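Local structure of glideosome-associated protein 50 (Plasmodium falciparum 3D7, 3TGH) at residues D71-F76 with Y118-M123; D198-S203 with Y229-D234; N235-I240 with C250-M255. The protein belongs to the glideosome complex of gliding motility and host cell invasion, and may anchor that complex to the inner membrane complex of the parasite. All blocks are in the same frame, centred on the assembly; numbering follows the deposited sequence.

Interaction 1. Residues D71-F76 with Y118-M123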
loop_
_atom_site.group_PDB
_atom_site.type_symbol
_atom_site.label_atom_id
_atom_site.label_comp_id
_atom_site.label_asym_id
_atom_site.label_seq_id
_atom_site.Cartn_x
_atom_site.Cartn_y
_atom_site.Cartn_z
ATOM N N ASP A 71 -19.081 7.166 7.743
ATOM C CA ASP A 71 -17.818 7.907 7.770
ATOM C C ASP A 71 -16.601 7.060 7.362
ATOM O O ASP A 71 -15.597 7.611 6.919
ATOM C CB ASP A 71 -17.567 8.509 9.159
ATOM C CG ASP A 71 -18.496 9.675 9.483
ATOM O OD1 ASP A 71 -19.160 10.219 8.565
ATOM O OD2 ASP A 71 -18.550 10.050 10.673
ATOM N N MET A 72 -16.688 5.742 7.516
ATOM C CA MET A 72 -15.596 4.848 7.103
ATOM C C MET A 72 -15.932 4.029 5.849
ATOM O O MET A 72 -15.167 3.135 5.457
ATOM C CB MET A 72 -15.204 3.923 8.262
ATOM C CG MET A 72 -14.464 4.631 9.394
ATOM S SD MET A 72 -12.808 5.147 8.908
ATOM C CE MET A 72 -11.945 3.568 8.999
ATOM N N TYR A 73 -17.052 4.335 5.195
ATOM C CA TYR A 73 -17.402 3.605 3.984
ATOM C C TYR A 73 -16.680 4.212 2.787
ATOM O O TYR A 73 -17.140 5.190 2.187
ATOM C CB TYR A 73 -18.915 3.554 3.754
ATOM C CG TYR A 73 -19.285 2.686 2.573
ATOM C CD1 TYR A 73 -18.930 1.341 2.543
ATOM C CD2 TYR A 73 -19.981 3.207 1.482
ATOM C CE1 TYR A 73 -19.257 0.533 1.466
ATOM C CE2 TYR A 73 -20.314 2.401 0.396
ATOM C CZ TYR A 73 -19.942 1.064 0.398
ATOM O OH TYR A 73 -20.256 0.244 -0.659
ATOM N N MET A 74 -15.529 3.620 2.473
ATOM C CA MET A 74 -14.672 4.044 1.377
ATOM C C MET A 74 -13.816 2.845 0.962
ATOM O O MET A 74 -13.754 1.854 1.692
ATOM C CB MET A 74 -13.771 5.191 1.841
ATOM C CG MET A 74 -12.828 4.824 2.989
ATOM S SD MET A 74 -11.897 6.244 3.597
ATOM C CE MET A 74 -13.224 7.195 4.356
ATOM N N PRO A 75 -13.156 2.919 -0.204
ATOM C CA PRO A 75 -12.313 1.804 -0.632
ATOM C C PRO A 75 -11.167 1.531 0.324
ATOM O O PRO A 75 -10.600 2.467 0.876
ATOM C CB PRO A 75 -11.763 2.277 -1.984
ATOM C CG PRO A 75 -12.767 3.252 -2.464
ATOM C CD PRO A 75 -13.226 3.966 -1.235
ATOM N N PHE A 76 -10.872 0.246 0.510
ATOM C CA PHE A 76 -9.742 -0.251 1.290
ATOM C C PHE A 76 -8.939 -1.139 0.333
ATOM O O PHE A 76 -9.237 -2.338 0.179
ATOM C CB PHE A 76 -10.277 -1.044 2.485
ATOM C CG PHE A 76 -9.219 -1.479 3.468
ATOM C CD1 PHE A 76 -8.871 -0.666 4.539
ATOM C CD2 PHE A 76 -8.632 -2.726 3.365
ATOM C CE1 PHE A 76 -7.916 -1.076 5.462
ATOM C CE2 PHE A 76 -7.667 -3.139 4.286
ATOM C CZ PHE A 76 -7.312 -2.306 5.326
ATOM N N TYR A 118 -18.153 -0.314 7.630
ATOM C CA TYR A 118 -16.697 -0.464 7.551
ATOM C C TYR A 118 -16.222 -0.293 6.101
ATOM O O TYR A 118 -17.043 -0.309 5.176
ATOM C CB TYR A 118 -16.288 -1.826 8.114
ATOM C CG TYR A 118 -17.118 -2.981 7.597
ATOM C CD1 TYR A 118 -18.150 -3.519 8.362
ATOM C CD2 TYR A 118 -16.879 -3.529 6.343
ATOM C CE1 TYR A 118 -18.912 -4.574 7.895
ATOM C CE2 TYR A 118 -17.634 -4.586 5.865
ATOM C CZ TYR A 118 -18.651 -5.104 6.646
ATOM O OH TYR A 118 -19.404 -6.147 6.178
ATOM N N PRO A 119 -14.904 -0.119 5.889
ATOM C CA PRO A 119 -14.450 0.139 4.520
ATOM C C PRO A 119 -14.669 -1.040 3.570
ATOM O O PRO A 119 -14.709 -2.190 4.005
ATOM C CB PRO A 119 -12.948 0.420 4.691
ATOM C CG PRO A 119 -12.785 0.830 6.114
ATOM C CD PRO A 119 -13.822 0.079 6.874
ATOM N N LYS A 120 -14.798 -0.746 2.283
ATOM C CA LYS A 120 -15.025 -1.777 1.270
ATOM C C LYS A 120 -13.691 -2.454 0.901
ATOM O O LYS A 120 -12.797 -1.824 0.360
ATOM C CB LYS A 120 -15.687 -1.178 0.025
ATOM C CG LYS A 120 -16.135 -2.224 -1.006
ATOM C CD LYS A 120 -16.715 -1.595 -2.261
ATOM C CE LYS A 120 -17.244 -2.668 -3.216
ATOM N NZ LYS A 120 -17.824 -2.097 -4.470
ATOM N N TRP A 121 -13.594 -3.745 1.195
ATOM C CA TRP A 121 -12.399 -4.544 0.941
ATOM C C TRP A 121 -12.205 -4.732 -0.564
ATOM O O TRP A 121 -13.062 -5.305 -1.229
ATOM C CB TRP A 121 -12.588 -5.887 1.643
ATOM C CG TRP A 121 -11.436 -6.826 1.626
ATOM C CD1 TRP A 121 -11.165 -7.769 0.679
ATOM C CD2 TRP A 121 -10.434 -6.971 2.633
ATOM N NE1 TRP A 121 -10.042 -8.476 1.021
ATOM C CE2 TRP A 121 -9.575 -8.011 2.218
ATOM C CE3 TRP A 121 -10.172 -6.321 3.841
ATOM C CZ2 TRP A 121 -8.476 -8.415 2.970
ATOM C CZ3 TRP A 121 -9.077 -6.734 4.590
ATOM C CH2 TRP A 121 -8.244 -7.763 4.146
ATOM N N ILE A 122 -11.089 -4.224 -1.089
ATOM C CA ILE A 122 -10.782 -4.297 -2.512
ATOM C C ILE A 122 -9.444 -5.004 -2.708
ATOM O O ILE A 122 -8.409 -4.550 -2.211
ATOM C CB ILE A 122 -10.738 -2.905 -3.156
ATOM C CG1 ILE A 122 -12.100 -2.218 -3.009
ATOM C CG2 ILE A 122 -10.346 -3.001 -4.636
ATOM C CD1 ILE A 122 -12.174 -0.867 -3.664
ATOM N N MET A 123 -9.485 -6.136 -3.403
ATOM C CA MET A 123 -8.264 -6.844 -3.803
ATOM C C MET A 123 -8.646 -7.772 -4.969
ATOM O O MET A 123 -8.884 -8.965 -4.769
ATOM C CB MET A 123 -7.653 -7.627 -2.634
ATOM C CG MET A 123 -6.232 -8.051 -2.940
ATOM S SD MET A 123 -5.417 -8.943 -1.597
ATOM C CE MET A 123 -6.159 -10.563 -1.830
#

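Interaction 2. Residues D198-S203 with Y229-D234. With CO (cobalt (II) ion), chain G.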
loop_
_atom_site.group_PDB
_atom_site.type_symbol
_atom_site.label_atom_id
_atom_site.label_comp_id
_atom_site.label_asym_id
_atom_site.label_seq_id
_atom_site.Cartn_x
_atom_site.Cartn_y
_atom_site.Cartn_z
ATOM N N ASP A 198 4.203 -5.368 0.482
ATOM C CA ASP A 198 4.479 -5.875 1.830
ATOM C C ASP A 198 5.946 -5.597 2.242
ATOM O O ASP A 198 6.205 -4.817 3.160
ATOM C CB ASP A 198 4.149 -7.367 1.911
ATOM C CG ASP A 198 4.593 -8.001 3.222
ATOM O OD1 ASP A 198 4.473 -7.343 4.276
ATOM O OD2 ASP A 198 5.036 -9.165 3.203
ATOM N N GLN A 199 6.885 -6.230 1.549
ATOM C CA GLN A 199 8.300 -6.164 1.907
ATOM C C GLN A 199 8.978 -4.870 1.415
ATOM O O GLN A 199 8.947 -4.565 0.220
ATOM C CB GLN A 199 9.025 -7.394 1.337
ATOM C CG GLN A 199 10.531 -7.386 1.477
ATOM C CD GLN A 199 10.993 -7.446 2.912
ATOM O OE1 GLN A 199 10.623 -8.354 3.657
ATOM N NE2 GLN A 199 11.833 -6.486 3.306
ATOM N N PRO A 200 9.616 -4.115 2.332
ATOM C CA PRO A 200 10.400 -2.951 1.897
ATOM C C PRO A 200 11.664 -3.319 1.130
ATOM O O PRO A 200 12.254 -4.376 1.359
ATOM C CB PRO A 200 10.789 -2.252 3.207
ATOM C CG PRO A 200 10.494 -3.201 4.284
ATOM C CD PRO A 200 9.489 -4.180 3.793
ATOM N N ILE A 201 12.069 -2.427 0.231
ATOM C CA ILE A 201 13.366 -2.491 -0.408
ATOM C C ILE A 201 14.418 -2.017 0.600
ATOM O O ILE A 201 15.442 -2.675 0.796
ATOM C CB ILE A 201 13.412 -1.599 -1.661
ATOM C CG1 ILE A 201 12.460 -2.136 -2.731
ATOM C CG2 ILE A 201 14.852 -1.493 -2.197
ATOM C CD1 ILE A 201 12.162 -1.135 -3.854
ATOM N N TYR A 202 14.149 -0.873 1.231
ATOM C CA TYR A 202 15.055 -0.277 2.210
ATOM C C TYR A 202 14.323 -0.115 3.529
ATOM O O TYR A 202 13.186 0.354 3.559
ATOM C CB TYR A 202 15.538 1.090 1.737
ATOM C CG TYR A 202 16.394 1.078 0.495
ATOM C CD1 TYR A 202 17.481 0.211 0.372
ATOM C CD2 TYR A 202 16.144 1.968 -0.547
ATOM C CE1 TYR A 202 18.272 0.217 -0.767
ATOM C CE2 TYR A 202 16.934 1.984 -1.684
ATOM C CZ TYR A 202 17.998 1.114 -1.787
ATOM O OH TYR A 202 18.771 1.134 -2.922
ATOM N N SER A 203 14.976 -0.506 4.623
ATOM C CA SER A 203 14.368 -0.419 5.951
ATOM C C SER A 203 15.429 -0.481 7.045
ATOM O O SER A 203 16.343 -1.311 6.992
ATOM C CB SER A 203 13.352 -1.547 6.155
ATOM O OG SER A 203 12.793 -1.550 7.464
ATOM N N TYR A 229 7.267 4.362 -2.644
ATOM C CA TYR A 229 7.006 2.941 -2.442
ATOM C C TYR A 229 6.634 2.772 -0.976
ATOM O O TYR A 229 7.453 3.006 -0.094
ATOM C CB TYR A 229 8.209 2.055 -2.809
ATOM C CG TYR A 229 7.987 0.586 -2.471
ATOM C CD1 TYR A 229 6.830 -0.073 -2.877
ATOM C CD2 TYR A 229 8.909 -0.132 -1.727
ATOM C CE1 TYR A 229 6.606 -1.401 -2.561
ATOM C CE2 TYR A 229 8.698 -1.479 -1.413
ATOM C CZ TYR A 229 7.538 -2.104 -1.825
ATOM O OH TYR A 229 7.300 -3.425 -1.522
ATOM N N ILE A 230 5.373 2.421 -0.732
ATOM C CA ILE A 230 4.831 2.251 0.612
ATOM C C ILE A 230 4.777 0.765 0.948
ATOM O O ILE A 230 4.146 -0.024 0.231
ATOM C CB ILE A 230 3.406 2.861 0.730
ATOM C CG1 ILE A 230 3.389 4.317 0.231
ATOM C CG2 ILE A 230 2.899 2.742 2.184
ATOM C CD1 ILE A 230 1.973 4.947 0.138
ATOM N N SER A 231 5.463 0.376 2.020
ATOM C CA SER A 231 5.526 -1.019 2.423
ATOM C C SER A 231 5.220 -1.152 3.909
ATOM O O SER A 231 5.010 -0.157 4.608
ATOM C CB SER A 231 6.907 -1.589 2.090
ATOM O OG SER A 231 7.912 -0.847 2.740
ATOM N N GLY A 232 5.165 -2.391 4.376
ATOM C CA GLY A 232 4.899 -2.694 5.770
ATOM C C GLY A 232 5.928 -3.708 6.218
ATOM O O GLY A 232 7.127 -3.473 6.073
ATOM N N HIS A 233 5.452 -4.828 6.748
ATOM C CA HIS A 233 6.276 -5.986 7.103
ATOM C C HIS A 233 7.088 -5.747 8.366
ATOM O O HIS A 233 6.944 -6.473 9.340
ATOM C CB HIS A 233 7.195 -6.397 5.949
ATOM C CG HIS A 233 7.721 -7.785 6.083
ATOM N ND1 HIS A 233 7.120 -8.869 5.479
ATOM C CD2 HIS A 233 8.783 -8.271 6.766
ATOM C CE1 HIS A 233 7.799 -9.964 5.778
ATOM N NE2 HIS A 233 8.808 -9.627 6.560
ATOM N N ASP A 234 7.954 -4.744 8.333
ATOM C CA ASP A 234 8.620 -4.273 9.541
ATOM C C ASP A 234 7.640 -3.414 10.337
ATOM O O ASP A 234 7.010 -2.506 9.793
ATOM C CB ASP A 234 9.888 -3.497 9.184
ATOM C CG ASP A 234 10.985 -4.400 8.639
ATOM O OD1 ASP A 234 11.043 -5.581 9.048
ATOM O OD2 ASP A 234 11.796 -3.938 7.806
HETATM CO CO CO G . 10.486 -10.987 6.897
HETATM O O HOH W 1 11.917 -9.941 5.279
HETATM O O HOH W 2 9.339 -12.323 7.862
HETATM O O HOH W 3 9.785 -12.466 5.073
HETATM O O HOH W 4 11.276 -9.890 8.756
#

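Interaction 3. Residues N235-I240 with C250-M255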
loop_
_atom_site.group_PDB
_atom_site.type_symbol
_atom_site.label_atom_id
_atom_site.label_comp_id
_atom_site.label_asym_id
_atom_site.label_seq_id
_atom_site.Cartn_x
_atom_site.Cartn_y
_atom_site.Cartn_z
ATOM N N ASN A 235 7.502 -3.721 11.623
ATOM C CA ASN A 235 6.468 -3.123 12.460
ATOM C C ASN A 235 6.925 -1.805 13.056
ATOM O O ASN A 235 7.131 -1.677 14.271
ATOM C CB ASN A 235 6.008 -4.098 13.543
ATOM C CG ASN A 235 5.513 -5.408 12.972
ATOM O OD1 ASN A 235 5.908 -6.476 13.432
ATOM N ND2 ASN A 235 4.656 -5.334 11.950
ATOM N N ASN A 236 7.083 -0.830 12.169
ATOM C CA ASN A 236 7.527 0.504 12.532
ATOM C C ASN A 236 7.097 1.485 11.457
ATOM O O ASN A 236 6.483 1.092 10.445
ATOM C CB ASN A 236 9.053 0.532 12.735
ATOM C CG ASN A 236 9.823 0.120 11.493
ATOM O OD1 ASN A 236 10.281 -1.014 11.388
ATOM N ND2 ASN A 236 9.975 1.042 10.552
ATOM N N MET A 237 7.388 2.758 11.687
ATOM C CA MET A 237 7.189 3.784 10.675
ATOM C C MET A 237 8.551 4.329 10.293
ATOM O O MET A 237 9.438 4.460 11.145
ATOM C CB MET A 237 6.280 4.899 11.205
ATOM C CG MET A 237 4.842 4.429 11.448
ATOM S SD MET A 237 3.690 5.723 12.007
ATOM C CE MET A 237 4.574 6.400 13.388
ATOM N N GLU A 238 8.728 4.630 9.014
ATOM C CA GLU A 238 9.988 5.182 8.529
ATOM C C GLU A 238 9.825 5.852 7.173
ATOM O O GLU A 238 8.950 5.473 6.378
ATOM C CB GLU A 238 11.052 4.078 8.424
ATOM C CG GLU A 238 12.391 4.551 7.825
ATOM C CD GLU A 238 13.560 3.637 8.142
ATOM O OE1 GLU A 238 13.386 2.398 8.160
ATOM O OE2 GLU A 238 14.667 4.166 8.362
ATOM N N VAL A 239 10.662 6.852 6.918
ATOM C CA VAL A 239 10.859 7.337 5.562
ATOM C C VAL A 239 12.358 7.395 5.241
ATOM O O VAL A 239 13.159 7.981 5.992
ATOM C CB VAL A 239 10.132 8.689 5.291
ATOM C CG1 VAL A 239 10.472 9.724 6.340
ATOM C CG2 VAL A 239 10.452 9.198 3.874
ATOM N N ILE A 240 12.722 6.714 4.156
ATOM C CA ILE A 240 14.062 6.736 3.584
ATOM C C ILE A 240 13.950 7.376 2.210
ATOM O O ILE A 240 13.151 6.929 1.385
ATOM C CB ILE A 240 14.626 5.309 3.470
ATOM C CG1 ILE A 240 14.972 4.783 4.868
ATOM C CG2 ILE A 240 15.854 5.267 2.542
ATOM C CD1 ILE A 240 15.241 3.289 4.927
ATOM N N CYS A 250 5.134 1.636 6.749
ATOM C CA CYS A 250 3.946 1.893 7.539
ATOM C C CYS A 250 3.422 0.534 7.984
ATOM O O CYS A 250 2.386 0.062 7.513
ATOM C CB CYS A 250 2.934 2.678 6.703
ATOM S SG CYS A 250 1.517 3.267 7.616
ATOM N N GLY A 251 4.171 -0.108 8.881
ATOM C CA GLY A 251 3.885 -1.482 9.300
ATOM C C GLY A 251 3.470 -1.639 10.753
ATOM O O GLY A 251 3.415 -2.759 11.265
ATOM N N SER A 252 3.135 -0.534 11.417
ATOM C CA SER A 252 2.823 -0.584 12.847
ATOM C C SER A 252 1.336 -0.325 13.141
ATOM O O SER A 252 0.988 0.339 14.116
ATOM C CB SER A 252 3.743 0.381 13.615
ATOM O OG SER A 252 3.504 1.740 13.272
ATOM N N GLY A 253 0.453 -0.879 12.310
ATOM C CA GLY A 253 -0.987 -0.737 12.522
ATOM C C GLY A 253 -1.527 -1.424 13.775
ATOM O O GLY A 253 -2.580 -1.041 14.282
ATOM N N SER A 254 -0.834 -2.461 14.251
ATOM C CA SER A 254 -1.244 -3.182 15.471
ATOM C C SER A 254 -0.103 -3.523 16.440
ATOM O O SER A 254 -0.364 -3.794 17.610
ATOM C CB SER A 254 -1.964 -4.484 15.120
ATOM O OG SER A 254 -1.096 -5.413 14.490
ATOM N N MET A 255 1.135 -3.531 15.949
ATOM C CA MET A 255 2.294 -3.989 16.721
ATOM C C MET A 255 3.465 -3.074 16.500
ATOM O O MET A 255 3.572 -2.424 15.462
ATOM C CB MET A 255 2.753 -5.379 16.262
ATOM C CG MET A 255 1.726 -6.470 16.332
ATOM S SD MET A 255 2.393 -7.990 15.624
ATOM C CE MET A 255 2.463 -7.581 13.876
#

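Interaction 1. Residues D71-F76 with Y118-M123
F76 N donates to K120 O at 2.8 Å, the middle bond of the ladder between these segments. Two further bonds complete it: K120 N reaches M74 O at 2.9 Å, and I122 N reaches F76 O at the same length. K120 thus bonds to the residues on both sides of P75, its N to M74 O and its O to F76 N, the pattern of parallel strands, with P75 paired to K120 and F76 to W121. A backbone bond of I122 to T78 extends this same strand pair, whereas one of P75 to I38 adds strand 37-40 on the other edge of 75-78.

Among the apolar contacts, on the face of P75 and K120, I122 CD1 lies 3.6 Å from P75 CB. On the face of F76 and W121, F76 CB packs at 3.8 Å against P119 CB. M72 and P119 are loop residues before the strands; M72 CE approaches P119 CG at 4.1 Å through a chain bent at chi2 (-70°) and chi3 (-77°), running beside the proline and pointing the same way.

The aromatic pair is F76 with W121. Their planes are only 18° apart, but the centroids of the F76 ring and the W121 six-membered ring are 5.7 Å apart, so the rings barely overlap; F76 CD2 to W121 CE3 and F76 CE2 to W121 CZ3 are both 3.9 Å. Y61 meets both rings edge-to-face, and W121 NE1 is satisfied by Q92 O.

The edge of the Y73 ring, at CD1, faces Y118 O, which lies in the ring plane 3.6 Å away. Together these features are those of parallel pairing at 120-122, the edge strand of one of the two mixed sheets of the metallophosphoesterase fold.

Interaction 2. Residues D198-S203 with Y229-D234
H233 ND1 donates to D198 OD2 at 3.1 Å, nearly in the ring plane but 35° out of the carboxylate plane, on the syn side; its bond to OD1 is weak. The other ring nitrogen, NE2, binds the cobalt ion at 2.2 Å, and four waters at 2.0 to 2.5 Å are the other ligands found. Q199 OE1 accepts a 2.6 Å bond from one water and also stands over one face of the imidazole, 3.6 Å above its plane.

The D198 carboxylate probably fixes the ring's rotation and, by its charge, would strengthen NE2 as a donor to the metal. D198 OD2 also accepts from T82 N.

Further out, G232 N binds D198 O, holding the backbones together. Q199 NE2 donates to P200 O, which lies in the amide plane and is met on a lone pair; this bond, with a second to S207 OG, sets the amide so that OE1 faces the metal-bound water. Y229 OH donates to Q199 O from above the carbonyl plane, and S203 OG to D234 OD2 at 2.6 Å from the anti side.

A histidine presented from the loop after a central strand is characteristic of metal sites in the calcineurin-like phosphoesterase fold.

Interaction 3. Residues N235-I240 with C250-M255
N235 turns its amide toward the backbone of G251, with ND2 donating to G251 O over 2.9 Å. The N-H...O angle is 165°, and the acceptor lies close to the amide plane, so the bond is straight at the donor; at the carbonyl, the donor is tilted 23° from the plane. The same oxygen also receives a CA-H...O contact from N235 CA at 3.3 Å, so one residue grips G251 O through both its side chain and its backbone. With chi1 at -56°, CG stands opposite the carbonyl carbon, which brings ND2 to G251 O.

M255 crosses the N235 side chain obliquely. Its extended chi2 and bent chi3 carry the methyl CE to the amide, 3.6 Å from OD1, while M255 O lies near N235 CB. M255 itself also touches I46, and N235 touches D11.

Two residues on, where strand 237-242 begins, M237 meets S252 differently: CG, rather than the thioether end, approaches S252 OG at 3.5 Å. The hydroxyl's hydrogen bond is to D273 O, so its approach to M237 is packing alone. S252 CB meanwhile packs against the backbone where N235 joins N236.

The backbones are joined by G251 N to N236 O at 3.0 Å, and M237 pairs with C250 as an antiparallel, non-hydrogen-bonded pair whose side chains share a face.

The chemistry implies that the segments are joined by two N-H...O=C bonds in a largely buried setting: G251 is bonded at both N and O, and the methionine methyl packs beside a polar amide that gives one N-H of ND2 to G251 O.

Along the chain the three contacts come in series, and all four segments of interactions 1 and 2 lie within the calcineurin-like phosphoesterase range. Interaction 1 sits in one mixed sheet, at its outermost strand 120-122; interactions 2 and 3 both reach the other, through strands 228-231 and 237-242. The centre of 1 is about 23 Å from that of 2, on the opposite side of the chain's centre, and about 21 Å from that of 3. Interactions 2 and 3, centred about 9 Å apart, touch: S231 O and C250 N probably share a hydrogen bond. D234 runs straight on into N235, so the loop holding H233 passes from interaction 2 into interaction 3.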